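Local atomic coordinates of ubiquitin-conjugating enzyme E2 U (Homo sapiens, PDB entry 1YRV), a protein that catalyses the covalent attachment of ubiquitin to other proteins, taking ubiquitin from the E1 enzyme as a thioester on its own cysteine. Residues Phe72-His77 against Val89-Ile94; Asn64-Gly69 against Leu158-Leu163; Arg23-Leu28 against Glu50-Trp55; Val100-Gly105 against Asn142-Glu147. All blocks are in the same frame, centred on the assembly; numbering follows the deposited sequence.

Interaction 1 (Phe72-His77 against Val89-Ile94); sequences FQLTIH and VKFITI
Strand 72-77 runs antiparallel to strand 89-91, the two short axes 4.8 Å apart at closest approach and 147° between their directions. T75 and K90 form the hydrogen-bonded pair: T75 N gives to K90 O at 2.9 Å, and K90 N gives to T75 O at 3.0 Å. L74 with F91 and I76 with V89 are the non-hydrogen-bonded pairs on either side. Past the strand end, I92 N still reaches Q73 O at 3.2 Å. Water 1 also donates to Q73 O and accepts from T93 N, so this carbonyl takes two protons as the chains part.

The tightest side-chain contact is a CH-pi one. L74 CD2 sits over the centre of one face of the F91 ring, 3.3 Å from its centroid. L74 CG stands beside the backbone N (chi1 -45°), which helps bring CD2 there. F72 CD1 comes to the edge of the same ring, 3.6 Å from F91 CZ. I76 and V89 lie side by side, I76 CG1 3.8 Å from V89 CG2. F72, F91 and I76 reach helix 124-135, through L135 and L128. On the other face T75 CG2 touches I92 CG1, beyond the strand end. This is the last hairpin of the four-stranded antiparallel sheet of the E2 (UBC) fold, packed against its central helix.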
loop_
_atom_site.group_PDB
_atom_site.type_symbol
_atom_site.label_atom_id
_atom_site.label_comp_id
_atom_site.label_asym_id
_atom_site.label_seq_id
_atom_site.Cartn_x
_atom_site.Cartn_y
_atom_site.Cartn_z
ATOM N N PHE A 72 4.901 -7.139 1.822
ATOM C CA PHE A 72 4.451 -6.426 0.633
ATOM C C PHE A 72 5.440 -5.293 0.372
ATOM O O PHE A 72 5.634 -4.408 1.215
ATOM C CB PHE A 72 3.042 -5.859 0.839
ATOM C CG PHE A 72 2.016 -6.882 1.298
ATOM C CD1 PHE A 72 1.582 -7.906 0.458
ATOM C CD2 PHE A 72 1.439 -6.783 2.554
ATOM C CE1 PHE A 72 0.564 -8.812 0.869
ATOM C CE2 PHE A 72 0.428 -7.677 2.966
ATOM C CZ PHE A 72 -0.005 -8.694 2.116
ATOM N N GLN A 73 6.106 -5.353 -0.774
ATOM C CA GLN A 73 7.062 -4.315 -1.159
ATOM C C GLN A 73 6.392 -3.438 -2.204
ATOM O O GLN A 73 6.135 -3.873 -3.321
ATOM C CB GLN A 73 8.315 -4.939 -1.729
ATOM C CG GLN A 73 9.111 -5.657 -0.692
ATOM C CD GLN A 73 10.174 -6.500 -1.310
ATOM O OE1 GLN A 73 9.871 -7.488 -1.975
ATOM N NE2 GLN A 73 11.438 -6.111 -1.119
ATOM N N LEU A 74 6.130 -2.192 -1.828
ATOM C CA LEU A 74 5.425 -1.258 -2.684
ATOM C C LEU A 74 6.157 0.061 -2.871
ATOM O O LEU A 74 7.170 0.332 -2.229
ATOM C CB LEU A 74 4.083 -0.947 -2.019
ATOM C CG LEU A 74 3.293 -2.118 -1.463
ATOM C CD1 LEU A 74 2.546 -1.716 -0.199
ATOM C CD2 LEU A 74 2.358 -2.618 -2.523
ATOM N N THR A 75 5.636 0.868 -3.789
ATOM C CA THR A 75 6.126 2.221 -3.965
ATOM C C THR A 75 4.843 3.044 -3.859
ATOM O O THR A 75 3.762 2.622 -4.318
ATOM C CB THR A 75 6.794 2.522 -5.343
ATOM O OG1 THR A 75 5.835 2.355 -6.384
ATOM C CG2 THR A 75 7.984 1.655 -5.581
ATOM N N ILE A 76 4.955 4.219 -3.247
ATOM C CA ILE A 76 3.796 5.104 -3.101
ATOM C C ILE A 76 4.158 6.465 -3.704
ATOM O O ILE A 76 5.102 7.124 -3.257
ATOM C CB ILE A 76 3.409 5.273 -1.605
ATOM C CG1 ILE A 76 3.089 3.890 -1.010
ATOM C CG2 ILE A 76 2.233 6.238 -1.461
ATOM C CD1 ILE A 76 2.568 3.943 0.386
ATOM N N HIS A 77 3.429 6.853 -4.738
ATOM C CA HIS A 77 3.657 8.115 -5.389
ATOM C C HIS A 77 2.566 9.112 -5.056
ATOM O O HIS A 77 1.415 8.950 -5.441
ATOM C CB HIS A 77 3.714 7.925 -6.893
ATOM C CG HIS A 77 3.465 9.184 -7.659
ATOM N ND1 HIS A 77 4.356 10.236 -7.673
ATOM C CD2 HIS A 77 2.402 9.580 -8.400
ATOM C CE1 HIS A 77 3.853 11.225 -8.389
ATOM N NE2 HIS A 77 2.669 10.854 -8.840
ATOM N N VAL A 89 -0.411 3.800 -5.370
ATOM C CA VAL A 89 0.362 2.708 -4.802
ATOM C C VAL A 89 0.505 1.596 -5.848
ATOM O O VAL A 89 -0.462 1.217 -6.535
ATOM C CB VAL A 89 -0.333 2.128 -3.513
ATOM C CG1 VAL A 89 0.373 0.862 -3.049
ATOM C CG2 VAL A 89 -0.336 3.168 -2.397
ATOM N N LYS A 90 1.724 1.096 -5.967
ATOM C CA LYS A 90 2.002 0.023 -6.884
ATOM C C LYS A 90 2.931 -0.991 -6.274
ATOM O O LYS A 90 3.821 -0.650 -5.486
ATOM C CB LYS A 90 2.626 0.554 -8.159
ATOM C CG LYS A 90 1.638 1.247 -9.055
ATOM C CD LYS A 90 2.343 1.918 -10.224
ATOM C CE LYS A 90 1.328 2.634 -11.121
ATOM N NZ LYS A 90 0.239 1.673 -11.584
ATOM N N PHE A 91 2.699 -2.249 -6.645
ATOM C CA PHE A 91 3.523 -3.353 -6.194
ATOM C C PHE A 91 4.754 -3.377 -7.079
ATOM O O PHE A 91 4.633 -3.424 -8.289
ATOM C CB PHE A 91 2.755 -4.658 -6.339
ATOM C CG PHE A 91 2.207 -5.151 -5.063
ATOM C CD1 PHE A 91 2.987 -5.915 -4.230
ATOM C CD2 PHE A 91 0.919 -4.812 -4.668
ATOM C CE1 PHE A 91 2.510 -6.325 -3.009
ATOM C CE2 PHE A 91 0.424 -5.218 -3.441
ATOM C CZ PHE A 91 1.218 -5.982 -2.613
ATOM N N ILE A 92 5.934 -3.337 -6.475
ATOM C CA ILE A 92 7.164 -3.352 -7.246
ATOM C C ILE A 92 7.176 -4.572 -8.165
ATOM O O ILE A 92 7.475 -4.457 -9.361
ATOM C CB ILE A 92 8.393 -3.344 -6.306
ATOM C CG1 ILE A 92 8.593 -1.927 -5.764
ATOM C CG2 ILE A 92 9.632 -3.828 -7.042
ATOM C CD1 ILE A 92 9.230 -1.854 -4.401
ATOM N N THR A 93 6.838 -5.738 -7.611
ATOM C CA THR A 93 6.777 -6.966 -8.402
ATOM C C THR A 93 5.369 -7.514 -8.306
ATOM O O THR A 93 4.942 -7.935 -7.236
ATOM C CB THR A 93 7.751 -8.029 -7.894
ATOM O OG1 THR A 93 9.045 -7.447 -7.725
ATOM C CG2 THR A 93 7.874 -9.137 -8.905
ATOM N N ILE A 94 4.648 -7.486 -9.429
ATOM C CA ILE A 94 3.278 -7.967 -9.478
ATOM C C ILE A 94 3.183 -9.269 -8.709
ATOM O O ILE A 94 3.872 -10.233 -9.033
ATOM C CB ILE A 94 2.825 -8.194 -10.919
ATOM C CG1 ILE A 94 2.765 -6.848 -11.651
ATOM C CG2 ILE A 94 1.481 -8.899 -10.937
ATOM C CD1 ILE A 94 2.451 -6.970 -13.127
HETATM O O HOH W 1 6.775 -6.514 -4.840
#

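Interaction 2 (Asn64-Gly69 against Leu158-Leu163); sequences NSVWQG and LYRTIL
V66 and W67, in a type I turn from S65 to Q68, meet one side of helix 156-166 through Y159, R160 and L163. The tight part is mostly apolar. V66 CG1 lies against the Y159 ring, 3.2 Å from Y159 CD2, and the two side chains cross at about a right angle. With chi1 at -170° the methyl stands anti to the backbone N, on the side of the helix. Y159 turns an edge toward the face of the W67 six-membered ring in an offset edge-to-face pair, with centroids 5.6 Å apart and planes at 69°. The buried Y159 OH has a weak hydrogen bond to F96 O. L163 CD1 covers one face of the indole, 3.9 Å from the centroid of the five-membered ring, in a CH-pi contact.

The looser side is at R160, which is partly exposed. Its aliphatic part does the touching: R160 CG is 3.4 Å from V66 O and 3.7 Å from V66 CG1. The chain then bends at chi3, and its charged end has a long, weak ion pair with E156.

The turn lies in the loop between strands 54-60 and 71-77. L152 of helix 146-153 touches V66 and Y159. W67 meets F72, at the start of strand 71-77.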
loop_
_atom_site.group_PDB
_atom_site.type_symbol
_atom_site.label_atom_id
_atom_site.label_comp_id
_atom_site.label_asym_id
_atom_site.label_seq_id
_atom_site.Cartn_x
_atom_site.Cartn_y
_atom_site.Cartn_z
ATOM N N ASN A 64 -2.100 -13.933 11.464
ATOM C CA ASN A 64 -3.131 -14.936 11.296
ATOM C C ASN A 64 -3.832 -14.748 9.944
ATOM O O ASN A 64 -5.040 -14.936 9.806
ATOM C CB ASN A 64 -4.138 -14.877 12.472
ATOM C CG ASN A 64 -3.474 -15.077 13.850
ATOM O OD1 ASN A 64 -3.200 -14.110 14.567
ATOM N ND2 ASN A 64 -3.211 -16.336 14.210
ATOM N N SER A 65 -3.058 -14.362 8.941
ATOM C CA SER A 65 -3.598 -14.171 7.608
ATOM C C SER A 65 -2.755 -15.021 6.658
ATOM O O SER A 65 -1.633 -15.448 6.986
ATOM C CB SER A 65 -3.519 -12.686 7.187
ATOM O OG SER A 65 -2.171 -12.274 7.003
ATOM N N VAL A 66 -3.302 -15.249 5.475
ATOM C CA VAL A 66 -2.601 -16.017 4.472
ATOM C C VAL A 66 -1.174 -15.520 4.220
ATOM O O VAL A 66 -0.280 -16.316 3.906
ATOM C CB VAL A 66 -3.356 -16.001 3.165
ATOM C CG1 VAL A 66 -2.730 -16.991 2.224
ATOM C CG2 VAL A 66 -4.813 -16.337 3.418
ATOM N N TRP A 67 -0.956 -14.215 4.380
ATOM C CA TRP A 67 0.361 -13.627 4.153
ATOM C C TRP A 67 1.235 -13.545 5.383
ATOM O O TRP A 67 2.187 -12.764 5.401
ATOM C CB TRP A 67 0.236 -12.225 3.556
ATOM C CG TRP A 67 -0.268 -12.242 2.160
ATOM C CD1 TRP A 67 0.465 -12.152 0.996
ATOM C CD2 TRP A 67 -1.622 -12.422 1.769
ATOM N NE1 TRP A 67 -0.370 -12.271 -0.089
ATOM C CE2 TRP A 67 -1.650 -12.436 0.359
ATOM C CE3 TRP A 67 -2.825 -12.574 2.481
ATOM C CZ2 TRP A 67 -2.828 -12.599 -0.355
ATOM C CZ3 TRP A 67 -4.008 -12.740 1.762
ATOM C CH2 TRP A 67 -3.994 -12.748 0.353
ATOM N N GLN A 68 0.925 -14.336 6.402
ATOM C CA GLN A 68 1.734 -14.327 7.612
ATOM C C GLN A 68 3.162 -14.722 7.277
ATOM O O GLN A 68 3.407 -15.782 6.706
ATOM C CB GLN A 68 1.151 -15.280 8.658
ATOM C CG GLN A 68 0.122 -14.623 9.567
ATOM C CD GLN A 68 0.205 -15.115 11.000
ATOM O OE1 GLN A 68 -0.170 -16.244 11.307
ATOM N NE2 GLN A 68 0.711 -14.268 11.882
ATOM N N GLY A 69 4.106 -13.852 7.618
ATOM C CA GLY A 69 5.498 -14.131 7.332
ATOM C C GLY A 69 5.952 -13.533 6.013
ATOM O O GLY A 69 7.140 -13.537 5.690
ATOM N N LEU A 158 -2.460 -24.418 -0.257
ATOM C CA LEU A 158 -1.838 -24.478 -1.566
ATOM C C LEU A 158 -1.510 -23.051 -1.959
ATOM O O LEU A 158 -0.414 -22.753 -2.435
ATOM C CB LEU A 158 -2.799 -25.076 -2.590
ATOM C CG LEU A 158 -2.405 -24.840 -4.050
ATOM C CD1 LEU A 158 -0.990 -25.379 -4.269
ATOM C CD2 LEU A 158 -3.399 -25.496 -4.980
ATOM N N TYR A 159 -2.489 -22.177 -1.768
ATOM C CA TYR A 159 -2.333 -20.766 -2.071
ATOM C C TYR A 159 -1.002 -20.282 -1.487
ATOM O O TYR A 159 -0.171 -19.715 -2.200
ATOM C CB TYR A 159 -3.492 -19.965 -1.469
ATOM C CG TYR A 159 -3.415 -18.496 -1.791
ATOM C CD1 TYR A 159 -3.869 -18.001 -3.012
ATOM C CD2 TYR A 159 -2.764 -17.619 -0.929
ATOM C CE1 TYR A 159 -3.657 -16.671 -3.365
ATOM C CE2 TYR A 159 -2.550 -16.300 -1.271
ATOM C CZ TYR A 159 -2.990 -15.831 -2.489
ATOM O OH TYR A 159 -2.723 -14.531 -2.839
ATOM N N ARG A 160 -0.803 -20.515 -0.191
ATOM C CA ARG A 160 0.431 -20.113 0.465
ATOM C C ARG A 160 1.644 -20.694 -0.222
ATOM O O ARG A 160 2.643 -20.007 -0.435
ATOM C CB ARG A 160 0.454 -20.555 1.934
ATOM C CG ARG A 160 -0.150 -19.560 2.927
ATOM C CD ARG A 160 0.482 -19.738 4.324
ATOM N NE ARG A 160 0.579 -21.161 4.655
ATOM C CZ ARG A 160 -0.472 -21.949 4.866
ATOM N NH1 ARG A 160 -1.699 -21.440 4.798
ATOM N NH2 ARG A 160 -0.305 -23.248 5.099
ATOM N N THR A 161 1.565 -21.973 -0.561
ATOM C CA THR A 161 2.685 -22.642 -1.208
ATOM C C THR A 161 3.103 -21.875 -2.439
ATOM O O THR A 161 4.292 -21.720 -2.716
ATOM C CB THR A 161 2.310 -24.066 -1.614
ATOM O OG1 THR A 161 2.241 -24.889 -0.442
ATOM C CG2 THR A 161 3.342 -24.632 -2.573
ATOM N N ILE A 162 2.107 -21.403 -3.177
ATOM C CA ILE A 162 2.342 -20.641 -4.394
ATOM C C ILE A 162 3.014 -19.314 -4.062
ATOM O O ILE A 162 3.963 -18.899 -4.736
ATOM C CB ILE A 162 1.017 -20.409 -5.153
ATOM C CG1 ILE A 162 0.456 -21.765 -5.603
ATOM C CG2 ILE A 162 1.239 -19.508 -6.359
ATOM C CD1 ILE A 162 -0.834 -21.692 -6.372
ATOM N N LEU A 163 2.529 -18.652 -3.017
ATOM C CA LEU A 163 3.136 -17.400 -2.605
ATOM C C LEU A 163 4.627 -17.609 -2.354
ATOM O O LEU A 163 5.453 -16.896 -2.915
ATOM C CB LEU A 163 2.473 -16.875 -1.336
ATOM C CG LEU A 163 1.033 -16.412 -1.530
ATOM C CD1 LEU A 163 0.551 -15.774 -0.247
ATOM C CD2 LEU A 163 0.961 -15.413 -2.689
#

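Interaction 3 (Arg23-Leu28 against Glu50-Trp55); sequences RAYLLL and EDMMEW
L28 and Y25 of the N-terminal helix 23-38 of the E2 fold pack on the M52-M53 corner of the loop that leads into strand 54-60. L28 points its CB toward this loop, and L28 CD1 approaches M53 CE at 3.4 Å, tighter than usual for two carbons. The two side chains cross at about a right angle. M53 bends at chi2 and chi3 (-75° and 110°), which carries its methyl to the helix, where M53 CE also touches A24 CB at 3.6 Å.

Y25 and M52 form a Met-aromatic contact. M52 SD lies 4.5 Å from the Y25 ring centroid and 42° off the ring normal, so it approaches obliquely. D51 O comes to the ring edge, near its plane, 3.5 Å from Y25 CD1. F32 of the same helix packs on M52 and meets W55 edge-to-face. M52 O meets both a methyl and an indole N-H. L28 CD1 lies 2.9 Å from it. W55 NE1, from the start of strand 54-60, donates to M52 O at 2.8 Å, from well above the carbonyl plane.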
loop_
_atom_site.group_PDB
_atom_site.type_symbol
_atom_site.label_atom_id
_atom_site.label_comp_id
_atom_site.label_asym_id
_atom_site.label_seq_id
_atom_site.Cartn_x
_atom_site.Cartn_y
_atom_site.Cartn_z
ATOM N N ARG A 23 2.080 22.668 0.115
ATOM C CA ARG A 23 1.076 22.002 0.932
ATOM C C ARG A 23 1.400 20.510 1.130
ATOM O O ARG A 23 1.581 20.029 2.247
ATOM C CB ARG A 23 -0.268 22.138 0.233
ATOM C CG ARG A 23 -1.444 21.730 1.050
ATOM C CD ARG A 23 -2.019 22.925 1.738
ATOM N NE ARG A 23 -3.032 22.453 2.650
ATOM C CZ ARG A 23 -3.397 23.049 3.768
ATOM N NH1 ARG A 23 -2.859 24.195 4.174
ATOM N NH2 ARG A 23 -4.289 22.442 4.507
ATOM N N ALA A 24 1.432 19.784 0.019
ATOM C CA ALA A 24 1.775 18.352 0.014
ATOM C C ALA A 24 3.083 18.078 0.760
ATOM O O ALA A 24 3.135 17.197 1.601
ATOM C CB ALA A 24 1.921 17.869 -1.381
ATOM N N TYR A 25 4.140 18.803 0.417
ATOM C CA TYR A 25 5.407 18.605 1.087
ATOM C C TYR A 25 5.298 18.765 2.595
ATOM O O TYR A 25 5.818 17.946 3.331
ATOM C CB TYR A 25 6.469 19.572 0.538
ATOM C CG TYR A 25 7.795 19.491 1.258
ATOM C CD1 TYR A 25 8.706 18.518 0.939
ATOM C CD2 TYR A 25 8.084 20.335 2.323
ATOM C CE1 TYR A 25 9.867 18.356 1.660
ATOM C CE2 TYR A 25 9.250 20.198 3.057
ATOM C CZ TYR A 25 10.149 19.184 2.710
ATOM O OH TYR A 25 11.340 19.016 3.402
ATOM N N LEU A 26 4.630 19.816 3.060
ATOM C CA LEU A 26 4.495 20.037 4.507
ATOM C C LEU A 26 3.664 18.973 5.240
ATOM O O LEU A 26 3.943 18.618 6.407
ATOM C CB LEU A 26 3.921 21.429 4.771
ATOM C CG LEU A 26 4.840 22.600 4.377
ATOM C CD1 LEU A 26 4.019 23.879 4.314
ATOM C CD2 LEU A 26 5.988 22.742 5.395
ATOM N N LEU A 27 2.632 18.486 4.554
ATOM C CA LEU A 27 1.781 17.440 5.085
ATOM C C LEU A 27 2.596 16.143 5.187
ATOM O O LEU A 27 2.551 15.436 6.202
ATOM C CB LEU A 27 0.574 17.227 4.171
ATOM C CG LEU A 27 -0.513 18.341 4.149
ATOM C CD1 LEU A 27 -1.436 18.078 2.957
ATOM C CD2 LEU A 27 -1.346 18.383 5.456
ATOM N N LEU A 28 3.329 15.823 4.131
ATOM C CA LEU A 28 4.122 14.603 4.155
ATOM C C LEU A 28 5.259 14.731 5.165
ATOM O O LEU A 28 5.653 13.749 5.797
ATOM C CB LEU A 28 4.653 14.273 2.757
ATOM C CG LEU A 28 3.593 13.735 1.789
ATOM C CD1 LEU A 28 4.158 13.688 0.375
ATOM C CD2 LEU A 28 3.121 12.379 2.235
ATOM N N GLU A 50 13.752 14.006 -2.868
ATOM C CA GLU A 50 13.765 15.264 -2.129
ATOM C C GLU A 50 12.358 15.840 -2.030
ATOM O O GLU A 50 12.007 16.558 -1.096
ATOM C CB GLU A 50 14.703 16.240 -2.825
ATOM C CG GLU A 50 15.812 16.713 -1.906
ATOM C CD GLU A 50 16.305 15.619 -0.961
ATOM O OE1 GLU A 50 17.342 14.966 -1.259
ATOM O OE2 GLU A 50 15.632 15.415 0.079
ATOM N N ASP A 51 11.567 15.497 -3.034
ATOM C CA ASP A 51 10.169 15.888 -3.146
ATOM C C ASP A 51 9.333 15.426 -1.956
ATOM O O ASP A 51 8.384 16.098 -1.522
ATOM C CB ASP A 51 9.565 15.214 -4.370
ATOM C CG ASP A 51 9.260 16.180 -5.440
ATOM O OD1 ASP A 51 8.609 15.797 -6.448
ATOM O OD2 ASP A 51 9.689 17.347 -5.267
ATOM N N MET A 52 9.686 14.236 -1.496
ATOM C CA MET A 52 9.001 13.538 -0.446
ATOM C C MET A 52 7.726 12.993 -1.043
ATOM O O MET A 52 6.801 12.596 -0.335
ATOM C CB MET A 52 8.707 14.431 0.743
ATOM C CG MET A 52 9.891 14.536 1.665
ATOM S SD MET A 52 9.336 15.044 3.286
ATOM C CE MET A 52 9.114 13.503 4.036
ATOM N N MET A 53 7.719 12.951 -2.367
ATOM C CA MET A 53 6.590 12.468 -3.137
ATOM C C MET A 53 6.701 10.992 -3.483
ATOM O O MET A 53 5.688 10.322 -3.699
ATOM C CB MET A 53 6.490 13.239 -4.450
ATOM C CG MET A 53 6.159 14.717 -4.311
ATOM S SD MET A 53 4.440 15.161 -3.896
ATOM C CE MET A 53 4.634 15.748 -2.250
ATOM N N GLU A 54 7.933 10.501 -3.551
ATOM C CA GLU A 54 8.176 9.131 -3.928
ATOM C C GLU A 54 8.637 8.346 -2.726
ATOM O O GLU A 54 9.599 8.735 -2.061
ATOM C CB GLU A 54 9.231 9.068 -5.043
ATOM C CG GLU A 54 8.868 9.798 -6.342
ATOM C CD GLU A 54 7.501 9.377 -6.880
ATOM O OE1 GLU A 54 7.146 8.173 -6.756
ATOM O OE2 GLU A 54 6.772 10.233 -7.445
ATOM N N TRP A 55 7.941 7.240 -2.442
ATOM C CA TRP A 55 8.280 6.391 -1.284
ATOM C C TRP A 55 8.491 4.929 -1.587
ATOM O O TRP A 55 7.890 4.368 -2.499
ATOM C CB TRP A 55 7.174 6.428 -0.234
ATOM C CG TRP A 55 6.948 7.754 0.287
ATOM C CD1 TRP A 55 6.393 8.799 -0.373
ATOM C CD2 TRP A 55 7.383 8.248 1.561
ATOM N NE1 TRP A 55 6.462 9.925 0.412
ATOM C CE2 TRP A 55 7.060 9.613 1.596
ATOM C CE3 TRP A 55 8.005 7.660 2.672
ATOM C CZ2 TRP A 55 7.360 10.413 2.696
ATOM C CZ3 TRP A 55 8.302 8.451 3.773
ATOM C CH2 TRP A 55 7.971 9.825 3.776
#

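Interaction 4 (Val100-Gly105 against Asn142-Glu147); sequences VDPHTG and NPVNLE
The loop that leads toward the predicted thioester cysteine, C108, meets the segment just before helix 146-153. V144 is the main contact. V144 CG1 sits 3.2 Å from V100 O and 3.6 Å from D101 N, against the backbone. Its other methyl, V144 CG2, lies 3.7 Å from D101 OD1 and 4.0 Å from P102 CD. V144 CG1 is placed between the backbone N and the carbonyl carbon (chi1 70°), and V144 CG2 anti to the N, so the two branches straddle neighbouring parts of the loop. V144 also touches C108.

Water 2 can donate to V100 O, though other acceptors compete, and accepts from N145 ND2 at 3.0 Å. N145 is the N-cap of helix 146-153, its OD1 bonded to A148 N.

D101 shapes its own loop. D101 OD2 accepts from H103 N and T104 N, at 2.9 and 2.7 Å, from opposite faces of the carboxylate plane. The first bond makes an Asx turn, the second an Asx motif. Two backbone N-H groups probably help stabilise the negative charge on OD2. With no direct hydrogen bond between them, the segments are held mainly by V144 methyl packing, with a water that can bridge V100 O and N145.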
loop_
_atom_site.group_PDB
_atom_site.type_symbol
_atom_site.label_atom_id
_atom_site.label_comp_id
_atom_site.label_asym_id
_atom_site.label_seq_id
_atom_site.Cartn_x
_atom_site.Cartn_y
_atom_site.Cartn_z
ATOM N N VAL A 100 -4.893 -7.457 -6.528
ATOM C CA VAL A 100 -3.850 -6.677 -7.173
ATOM C C VAL A 100 -3.953 -6.888 -8.671
ATOM O O VAL A 100 -3.955 -8.018 -9.154
ATOM C CB VAL A 100 -2.453 -7.090 -6.668
ATOM C CG1 VAL A 100 -1.389 -6.247 -7.324
ATOM C CG2 VAL A 100 -2.394 -6.946 -5.162
ATOM N N ASP A 101 -4.082 -5.790 -9.404
ATOM C CA ASP A 101 -4.191 -5.856 -10.850
ATOM C C ASP A 101 -2.986 -6.620 -11.370
ATOM O O ASP A 101 -1.854 -6.144 -11.279
ATOM C CB ASP A 101 -4.181 -4.469 -11.462
ATOM C CG ASP A 101 -4.720 -4.469 -12.870
ATOM O OD1 ASP A 101 -5.919 -4.149 -13.031
ATOM O OD2 ASP A 101 -3.955 -4.803 -13.806
ATOM N N PRO A 102 -3.217 -7.801 -11.960
ATOM C CA PRO A 102 -2.109 -8.608 -12.477
ATOM C C PRO A 102 -1.321 -7.920 -13.583
ATOM O O PRO A 102 -0.174 -8.286 -13.852
ATOM C CB PRO A 102 -2.808 -9.876 -12.942
ATOM C CG PRO A 102 -4.139 -9.343 -13.447
ATOM C CD PRO A 102 -4.524 -8.352 -12.380
ATOM N N HIS A 103 -1.933 -6.897 -14.183
ATOM C CA HIS A 103 -1.326 -6.138 -15.271
ATOM C C HIS A 103 -0.681 -4.809 -14.833
ATOM O O HIS A 103 0.366 -4.410 -15.355
ATOM C CB HIS A 103 -2.392 -5.887 -16.348
ATOM C CG HIS A 103 -1.828 -5.701 -17.722
ATOM N ND1 HIS A 103 -1.763 -4.471 -18.341
ATOM C CD2 HIS A 103 -1.242 -6.581 -18.568
ATOM C CE1 HIS A 103 -1.156 -4.599 -19.508
ATOM N NE2 HIS A 103 -0.828 -5.869 -19.670
ATOM N N THR A 104 -1.307 -4.146 -13.861
ATOM C CA THR A 104 -0.855 -2.856 -13.332
ATOM C C THR A 104 -0.041 -2.948 -12.041
ATOM O O THR A 104 0.624 -1.982 -11.662
ATOM C CB THR A 104 -2.058 -1.952 -13.015
ATOM O OG1 THR A 104 -2.996 -2.020 -14.092
ATOM C CG2 THR A 104 -1.614 -0.505 -12.808
ATOM N N GLY A 105 -0.114 -4.093 -11.359
ATOM C CA GLY A 105 0.601 -4.270 -10.105
ATOM C C GLY A 105 -0.007 -3.372 -9.044
ATOM O O GLY A 105 0.501 -3.248 -7.933
ATOM N N ASN A 142 -15.414 -9.619 -5.884
ATOM C CA ASN A 142 -15.222 -9.528 -7.306
ATOM C C ASN A 142 -13.779 -9.170 -7.557
ATOM O O ASN A 142 -13.454 -8.042 -7.911
ATOM C CB ASN A 142 -16.156 -8.479 -7.875
ATOM C CG ASN A 142 -16.223 -8.536 -9.369
ATOM O OD1 ASN A 142 -17.092 -7.917 -9.985
ATOM N ND2 ASN A 142 -15.298 -9.281 -9.975
ATOM N N PRO A 143 -12.891 -10.158 -7.414
ATOM C CA PRO A 143 -11.451 -10.017 -7.593
ATOM C C PRO A 143 -11.000 -9.699 -8.987
ATOM O O PRO A 143 -11.639 -10.082 -9.961
ATOM C CB PRO A 143 -10.932 -11.361 -7.127
ATOM C CG PRO A 143 -11.969 -12.280 -7.687
ATOM C CD PRO A 143 -13.257 -11.581 -7.309
ATOM N N VAL A 144 -9.880 -8.991 -9.061
ATOM C CA VAL A 144 -9.282 -8.625 -10.326
ATOM C C VAL A 144 -8.450 -9.829 -10.795
ATOM O O VAL A 144 -8.287 -10.059 -11.997
ATOM C CB VAL A 144 -8.408 -7.348 -10.152
ATOM C CG1 VAL A 144 -7.177 -7.658 -9.350
ATOM C CG2 VAL A 144 -8.056 -6.762 -11.495
ATOM N N ASN A 145 -7.940 -10.607 -9.843
ATOM C CA ASN A 145 -7.159 -11.796 -10.169
ATOM C C ASN A 145 -7.982 -13.031 -9.762
ATOM O O ASN A 145 -7.978 -13.468 -8.605
ATOM C CB ASN A 145 -5.804 -11.780 -9.455
ATOM C CG ASN A 145 -4.935 -12.967 -9.837
ATOM O OD1 ASN A 145 -5.438 -14.062 -10.024
ATOM N ND2 ASN A 145 -3.635 -12.756 -9.952
ATOM N N LEU A 146 -8.675 -13.576 -10.754
ATOM C CA LEU A 146 -9.555 -14.736 -10.619
ATOM C C LEU A 146 -8.894 -16.023 -10.143
ATOM O O LEU A 146 -9.396 -16.681 -9.233
ATOM C CB LEU A 146 -10.223 -15.010 -11.964
ATOM C CG LEU A 146 -11.041 -13.868 -12.567
ATOM C CD1 LEU A 146 -11.566 -14.306 -13.934
ATOM C CD2 LEU A 146 -12.209 -13.524 -11.637
ATOM N N GLU A 147 -7.791 -16.397 -10.783
ATOM C CA GLU A 147 -7.089 -17.610 -10.407
ATOM C C GLU A 147 -6.600 -17.548 -8.981
ATOM O O GLU A 147 -6.680 -18.528 -8.254
ATOM C CB GLU A 147 -5.909 -17.870 -11.337
ATOM C CG GLU A 147 -6.337 -18.265 -12.726
ATOM C CD GLU A 147 -6.954 -17.117 -13.478
ATOM O OE1 GLU A 147 -6.212 -16.190 -13.871
ATOM O OE2 GLU A 147 -8.190 -17.136 -13.656
HETATM O O HOH W 2 -2.274 -10.359 -8.855
#

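Overall arrangement
All four contacts belong to one UBC core. Interaction 3 comes first along the chain and interaction 1 next; interaction 4 follows. Interaction 2 joins the turn between strands 54-60 and 71-77 to helix 156-166 and so spans both 1 and 4. Interaction 1 lies nearest the centre and touches the other three: the start of strand 71-77 touches the 64-69 loop, I76 O bonds with W55 N, and F91 N with G105 O. Interactions 2 and 3 lie on opposite sides of the chain's centre, with centres about 34 Å apart. The sheet thus lies between the N-terminal helix and the loops that pack on the C-terminal helices and lead to C108, the predicted active site.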